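Local atomic coordinates of EreC (Klebsiella pneumoniae, PDB entry 6XCQ), a protein that probably hydrolyses the macrolactone ester of erythromycin and related macrolides, the chemistry behind esterase-mediated macrolide resistance. Residues 82-87 with 136-141; 220-225 with 254-259. The protein carries 1 engineered substitution. One frame throughout, in Å; residues are numbered along the deposited sequence.

Contact 1 of 2, residues 82-87 with 136-141; sequences LIRYLV and LIWIKS
W138 reaches from helix 126-146 to I83 and R84 of helix 73-90, joining two helices packed side by side on the mixed β-sheet of this α/β fold. Helix 73-90 is the connection of a β-α-β crossover between the parallel strands 62-65 and 94-97, with strand 301-304 between them, while helix 126-146 leads into edge strand 151-154. The indole CG is anti to the backbone N (chi1 172°), which swings the six-membered ring toward the other helix. Its benzo edge makes the contact. R84 CG lies in the ring plane, 3.8 Å from W138 CZ2, and the two side chains cross at nearly a right angle. I83 runs past the indole in the opposite direction. Beneath the pair, I83 and I139 both rest on I95 of strand 94-97. The polar ends turn to other partners: W138 NE1 bonds to Q43 OE1, R84 NH1 to the carbonyl of P42, and R84 NE makes a salt bridge with E88. The consecutive residues P42 and Q43 thus take one N-H group from each helix, and Y142 stacks on the indole. At the edge of the ring, I83 CG2 sits near its plane, 4.2 Å from W138 CZ3.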
loop_
_atom_site.group_PDB
_atom_site.type_symbol
_atom_site.label_atom_id
_atom_site.label_comp_id
_atom_site.label_asym_id
_atom_site.label_seq_id
_atom_site.Cartn_x
_atom_site.Cartn_y
_atom_site.Cartn_z
ATOM N N LEU A 82 5.993 -6.019 14.458
ATOM C CA LEU A 82 5.232 -7.135 13.925
ATOM C C LEU A 82 5.930 -7.760 12.718
ATOM O O LEU A 82 5.746 -8.948 12.450
ATOM C CB LEU A 82 3.823 -6.674 13.579
ATOM C CG LEU A 82 2.970 -6.585 14.847
ATOM C CD1 LEU A 82 1.699 -5.793 14.627
ATOM C CD2 LEU A 82 2.652 -7.993 15.323
ATOM N N ILE A 83 6.740 -6.990 11.995
ATOM C CA ILE A 83 7.601 -7.582 10.970
ATOM C C ILE A 83 8.572 -8.567 11.620
ATOM O O ILE A 83 8.709 -9.713 11.177
ATOM C CB ILE A 83 8.334 -6.476 10.181
ATOM C CG1 ILE A 83 7.346 -5.729 9.287
ATOM C CG2 ILE A 83 9.454 -7.049 9.321
ATOM C CD1 ILE A 83 7.860 -4.378 8.775
ATOM N N ARG A 84 9.208 -8.158 12.726
ATOM C CA ARG A 84 10.084 -9.071 13.464
ATOM C C ARG A 84 9.362 -10.365 13.827
ATOM O O ARG A 84 9.890 -11.463 13.625
ATOM C CB ARG A 84 10.614 -8.393 14.731
ATOM C CG ARG A 84 11.870 -7.569 14.521
ATOM C CD ARG A 84 12.601 -7.373 15.834
ATOM N NE ARG A 84 13.219 -8.624 16.259
ATOM C CZ ARG A 84 13.622 -8.881 17.496
ATOM N NH1 ARG A 84 13.466 -7.970 18.454
ATOM N NH2 ARG A 84 14.173 -10.057 17.774
ATOM N N TYR A 85 8.144 -10.255 14.360
ATOM C CA TYR A 85 7.394 -11.448 14.745
ATOM C C TYR A 85 7.091 -12.338 13.541
ATOM O O TYR A 85 7.253 -13.563 13.601
ATOM C CB TYR A 85 6.104 -11.033 15.447
ATOM C CG TYR A 85 5.100 -12.145 15.584
ATOM C CD1 TYR A 85 5.293 -13.171 16.501
ATOM C CD2 TYR A 85 3.950 -12.159 14.812
ATOM C CE1 TYR A 85 4.361 -14.182 16.644
ATOM C CE2 TYR A 85 3.020 -13.163 14.940
ATOM C CZ TYR A 85 3.227 -14.172 15.859
ATOM O OH TYR A 85 2.287 -15.167 15.980
ATOM N N LEU A 86 6.624 -11.745 12.442
ATOM C CA LEU A 86 6.242 -12.549 11.285
ATOM C C LEU A 86 7.467 -13.156 10.614
ATOM O O LEU A 86 7.434 -14.312 10.166
ATOM C CB LEU A 86 5.452 -11.698 10.292
ATOM C CG LEU A 86 4.073 -11.252 10.776
ATOM C CD1 LEU A 86 3.477 -10.175 9.853
ATOM C CD2 LEU A 86 3.178 -12.463 10.890
ATOM N N VAL A 87 8.561 -12.402 10.552
ATOM C CA VAL A 87 9.774 -12.911 9.925
ATOM C C VAL A 87 10.417 -13.974 10.803
ATOM O O VAL A 87 10.681 -15.097 10.355
ATOM C CB VAL A 87 10.750 -11.761 9.625
ATOM C CG1 VAL A 87 12.144 -12.322 9.312
ATOM C CG2 VAL A 87 10.237 -10.942 8.465
ATOM N N LEU A 136 11.644 1.764 6.455
ATOM C CA LEU A 136 12.657 1.312 5.497
ATOM C C LEU A 136 14.065 1.438 6.072
ATOM O O LEU A 136 14.890 0.526 5.920
ATOM C CB LEU A 136 12.543 2.111 4.198
ATOM C CG LEU A 136 11.388 1.709 3.292
ATOM C CD1 LEU A 136 11.160 2.788 2.226
ATOM C CD2 LEU A 136 11.710 0.383 2.663
ATOM N N ILE A 137 14.350 2.559 6.743
ATOM C CA ILE A 137 15.650 2.742 7.386
ATOM C C ILE A 137 15.864 1.678 8.451
ATOM O O ILE A 137 16.957 1.110 8.575
ATOM C CB ILE A 137 15.770 4.159 7.979
ATOM C CG1 ILE A 137 15.714 5.221 6.885
ATOM C CG2 ILE A 137 17.071 4.298 8.778
ATOM C CD1 ILE A 137 15.371 6.620 7.451
ATOM N N TRP A 138 14.819 1.378 9.228
ATOM C CA TRP A 138 14.928 0.311 10.215
ATOM C C TRP A 138 15.154 -1.047 9.546
ATOM O O TRP A 138 16.028 -1.816 9.962
ATOM C CB TRP A 138 13.677 0.279 11.102
ATOM C CG TRP A 138 13.698 -0.917 11.980
ATOM C CD1 TRP A 138 14.358 -1.052 13.170
ATOM C CD2 TRP A 138 13.065 -2.169 11.726
ATOM N NE1 TRP A 138 14.163 -2.317 13.676
ATOM C CE2 TRP A 138 13.369 -3.020 12.810
ATOM C CE3 TRP A 138 12.267 -2.658 10.687
ATOM C CZ2 TRP A 138 12.911 -4.324 12.878
ATOM C CZ3 TRP A 138 11.807 -3.944 10.766
ATOM C CH2 TRP A 138 12.128 -4.768 11.852
ATOM N N ILE A 139 14.382 -1.352 8.498
ATOM C CA ILE A 139 14.497 -2.643 7.816
ATOM C C ILE A 139 15.935 -2.891 7.366
ATOM O O ILE A 139 16.487 -3.985 7.551
ATOM C CB ILE A 139 13.533 -2.706 6.618
ATOM C CG1 ILE A 139 12.110 -3.052 7.057
ATOM C CG2 ILE A 139 14.014 -3.728 5.588
ATOM C CD1 ILE A 139 11.110 -2.977 5.903
ATOM N N LYS A 140 16.558 -1.879 6.764
ATOM C CA LYS A 140 17.921 -2.052 6.267
ATOM C C LYS A 140 18.875 -2.418 7.400
ATOM O O LYS A 140 19.680 -3.345 7.268
ATOM C CB LYS A 140 18.383 -0.783 5.549
ATOM C CG LYS A 140 19.819 -0.831 5.028
ATOM C CD LYS A 140 20.165 0.415 4.215
ATOM C CE LYS A 140 21.584 0.311 3.563
ATOM N NZ LYS A 140 21.836 1.495 2.675
ATOM N N SER A 141 18.792 -1.713 8.533
ATOM C CA SER A 141 19.632 -2.064 9.676
ATOM C C SER A 141 19.316 -3.463 10.166
ATOM O O SER A 141 20.217 -4.298 10.338
ATOM C CB SER A 141 19.446 -1.050 10.806
ATOM O OG SER A 141 19.589 0.276 10.331
#

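Contact 2 of 2, residues 220-225 with 254-259; sequences SGVTRL and SIEYTL
V222 projects from helix 212-231 onto I255, E256 and L259 of helix 244-267, in a nearly antiparallel helix pair connected through the short helix 233-236. The local axes pass 9.8 Å apart with 155° between their directions, and V222 and E256 bring their CA atoms closest, at 6.1 Å.

The apolar part is carried by the two methyls of V222, which divide the opposing surface between them. With CG1 anti to the backbone N (chi1 166°), that methyl is directed at the backbone side of E256, where V222 CG1 lies 3.6 Å from E256 CB. The other branch meets two aliphatic side chains one helical turn apart: V222 CG2 is 3.6 Å from I255 CG2 and 4.1 Å from L259 CD1. Neighbouring helices close over this core, L188 of helix 182-191 touching V222 and L167 and L170 of helix 164-177 touching I255.

No direct hydrogen bond spans the two segments; the polar link runs through a water at the partly exposed margin. The extended chain of E256 carries its carboxylate away from V222, to the side where T223 lies; there the water donates to E256 OE1 at 2.8 Å and lies 3.2 Å from T223 OG1. The other carboxylate oxygen, OE2, is close to the like-charged E253.

Within helix 244-267 a side-chain hydrogen bond supplements the backbone hydrogen bonds of the helix. S254 O accepts from both the amide and the hydroxyl of T258, which approach from opposite faces of the carbonyl plane; T258 OG1 stands 2.8 Å from S254 O, 39° out of that plane.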
loop_
_atom_site.group_PDB
_atom_site.type_symbol
_atom_site.label_atom_id
_atom_site.label_comp_id
_atom_site.label_asym_id
_atom_site.label_seq_id
_atom_site.Cartn_x
_atom_site.Cartn_y
_atom_site.Cartn_z
ATOM N N SER A 220 -6.911 4.437 -25.343
ATOM C CA SER A 220 -7.086 3.470 -26.420
ATOM C C SER A 220 -5.746 2.883 -26.854
ATOM O O SER A 220 -5.660 1.693 -27.187
ATOM C CB SER A 220 -7.798 4.127 -27.601
ATOM O OG SER A 220 -9.072 4.615 -27.208
ATOM N N GLY A 221 -4.692 3.702 -26.853
ATOM C CA GLY A 221 -3.379 3.209 -27.234
ATOM C C GLY A 221 -2.882 2.122 -26.303
ATOM O O GLY A 221 -2.292 1.133 -26.744
ATOM N N VAL A 222 -3.143 2.275 -24.999
ATOM C CA VAL A 222 -2.716 1.266 -24.039
ATOM C C VAL A 222 -3.524 -0.014 -24.220
ATOM O O VAL A 222 -2.971 -1.119 -24.173
ATOM C CB VAL A 222 -2.804 1.822 -22.603
ATOM C CG1 VAL A 222 -2.698 0.720 -21.591
ATOM C CG2 VAL A 222 -1.669 2.822 -22.369
ATOM N N THR A 223 -4.832 0.107 -24.467
ATOM C CA THR A 223 -5.639 -1.087 -24.716
ATOM C C THR A 223 -5.143 -1.846 -25.952
ATOM O O THR A 223 -5.029 -3.078 -25.931
ATOM C CB THR A 223 -7.113 -0.690 -24.854
ATOM O OG1 THR A 223 -7.606 -0.224 -23.579
ATOM C CG2 THR A 223 -7.950 -1.852 -25.290
ATOM N N ARG A 224 -4.838 -1.128 -27.036
ATOM C CA ARG A 224 -4.300 -1.784 -28.226
ATOM C C ARG A 224 -3.043 -2.573 -27.888
ATOM O O ARG A 224 -2.897 -3.736 -28.285
ATOM C CB ARG A 224 -4.007 -0.749 -29.316
ATOM C CG ARG A 224 -3.638 -1.349 -30.685
ATOM C CD ARG A 224 -2.124 -1.415 -30.912
ATOM N NE ARG A 224 -1.771 -1.448 -32.328
ATOM C CZ ARG A 224 -1.630 -2.557 -33.047
ATOM N NH1 ARG A 224 -1.831 -3.753 -32.495
ATOM N NH2 ARG A 224 -1.302 -2.467 -34.331
ATOM N N LEU A 225 -2.133 -1.960 -27.131
ATOM C CA LEU A 225 -0.891 -2.634 -26.762
ATOM C C LEU A 225 -1.153 -3.856 -25.901
ATOM O O LEU A 225 -0.496 -4.886 -26.065
ATOM C CB LEU A 225 0.023 -1.673 -26.004
ATOM C CG LEU A 225 1.106 -1.019 -26.846
ATOM C CD1 LEU A 225 1.664 0.176 -26.108
ATOM C CD2 LEU A 225 2.199 -2.021 -27.192
ATOM N N SER A 254 0.176 -1.808 -15.347
ATOM C CA SER A 254 0.416 -0.659 -14.488
ATOM C C SER A 254 -0.001 0.641 -15.173
ATOM O O SER A 254 -0.677 1.478 -14.566
ATOM C CB SER A 254 1.890 -0.610 -14.087
ATOM O OG SER A 254 2.120 0.524 -13.256
ATOM N N ILE A 255 0.386 0.825 -16.443
ATOM C CA ILE A 255 0.024 2.054 -17.158
ATOM C C ILE A 255 -1.484 2.157 -17.349
ATOM O O ILE A 255 -2.081 3.228 -17.147
ATOM C CB ILE A 255 0.757 2.136 -18.508
ATOM C CG1 ILE A 255 2.263 2.277 -18.299
ATOM C CG2 ILE A 255 0.227 3.294 -19.322
ATOM C CD1 ILE A 255 3.126 1.643 -19.479
ATOM N N GLU A 256 -2.129 1.054 -17.741
ATOM C CA GLU A 256 -3.575 1.073 -17.959
ATOM C C GLU A 256 -4.316 1.531 -16.706
ATOM O O GLU A 256 -5.216 2.372 -16.773
ATOM C CB GLU A 256 -4.061 -0.307 -18.380
ATOM C CG GLU A 256 -5.571 -0.439 -18.527
ATOM C CD GLU A 256 -6.004 -1.906 -18.614
ATOM O OE1 GLU A 256 -6.864 -2.252 -19.457
ATOM O OE2 GLU A 256 -5.479 -2.723 -17.823
ATOM N N TYR A 257 -3.959 0.972 -15.551
ATOM C CA TYR A 257 -4.648 1.359 -14.321
ATOM C C TYR A 257 -4.211 2.738 -13.847
ATOM O O TYR A 257 -4.973 3.420 -13.144
ATOM C CB TYR A 257 -4.418 0.301 -13.244
ATOM C CG TYR A 257 -5.385 -0.876 -13.323
ATOM C CD1 TYR A 257 -5.221 -1.893 -14.268
ATOM C CD2 TYR A 257 -6.467 -0.960 -12.457
ATOM C CE1 TYR A 257 -6.119 -2.975 -14.340
ATOM C CE2 TYR A 257 -7.353 -2.019 -12.509
ATOM C CZ TYR A 257 -7.185 -3.021 -13.448
ATOM O OH TYR A 257 -8.093 -4.042 -13.479
ATOM N N THR A 258 -3.008 3.180 -14.223
ATOM C CA THR A 258 -2.606 4.541 -13.866
ATOM C C THR A 258 -3.471 5.576 -14.576
ATOM O O THR A 258 -3.965 6.523 -13.953
ATOM C CB THR A 258 -1.130 4.764 -14.184
ATOM O OG1 THR A 258 -0.350 3.942 -13.321
ATOM C CG2 THR A 258 -0.755 6.203 -13.926
ATOM N N LEU A 259 -3.684 5.402 -15.883
ATOM C CA LEU A 259 -4.529 6.335 -16.626
ATOM C C LEU A 259 -5.968 6.335 -16.101
ATOM O O LEU A 259 -6.591 7.398 -15.961
ATOM C CB LEU A 259 -4.493 5.994 -18.124
ATOM C CG LEU A 259 -3.126 6.057 -18.832
ATOM C CD1 LEU A 259 -3.264 6.065 -20.372
ATOM C CD2 LEU A 259 -2.303 7.266 -18.360
HETATM O O HOH W 1 -8.443 -2.657 -21.716
#

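How the contacts relate
The two contacts belong to different parts of the chain and do not touch: their centres are 35 Å apart, their nearest atoms about 18 Å. They follow one another in sequence, contact 1 closing before contact 2 opens, and lie on opposite sides of the molecule, the contact centres being about 16 and 21 Å from the centre of the chain. Contact 1 joins helices packed against the central sheet, whereas contact 2 lies within the helical region inserted between strands 151-154 and 301-304. A propanediol molecule, probably from the crystallisation liquor, is about 5 Å from the side chain of E256 in contact 2. Along the chain, strand 151-154 and helices 164-177, 182-191 and 200-208 lie between them.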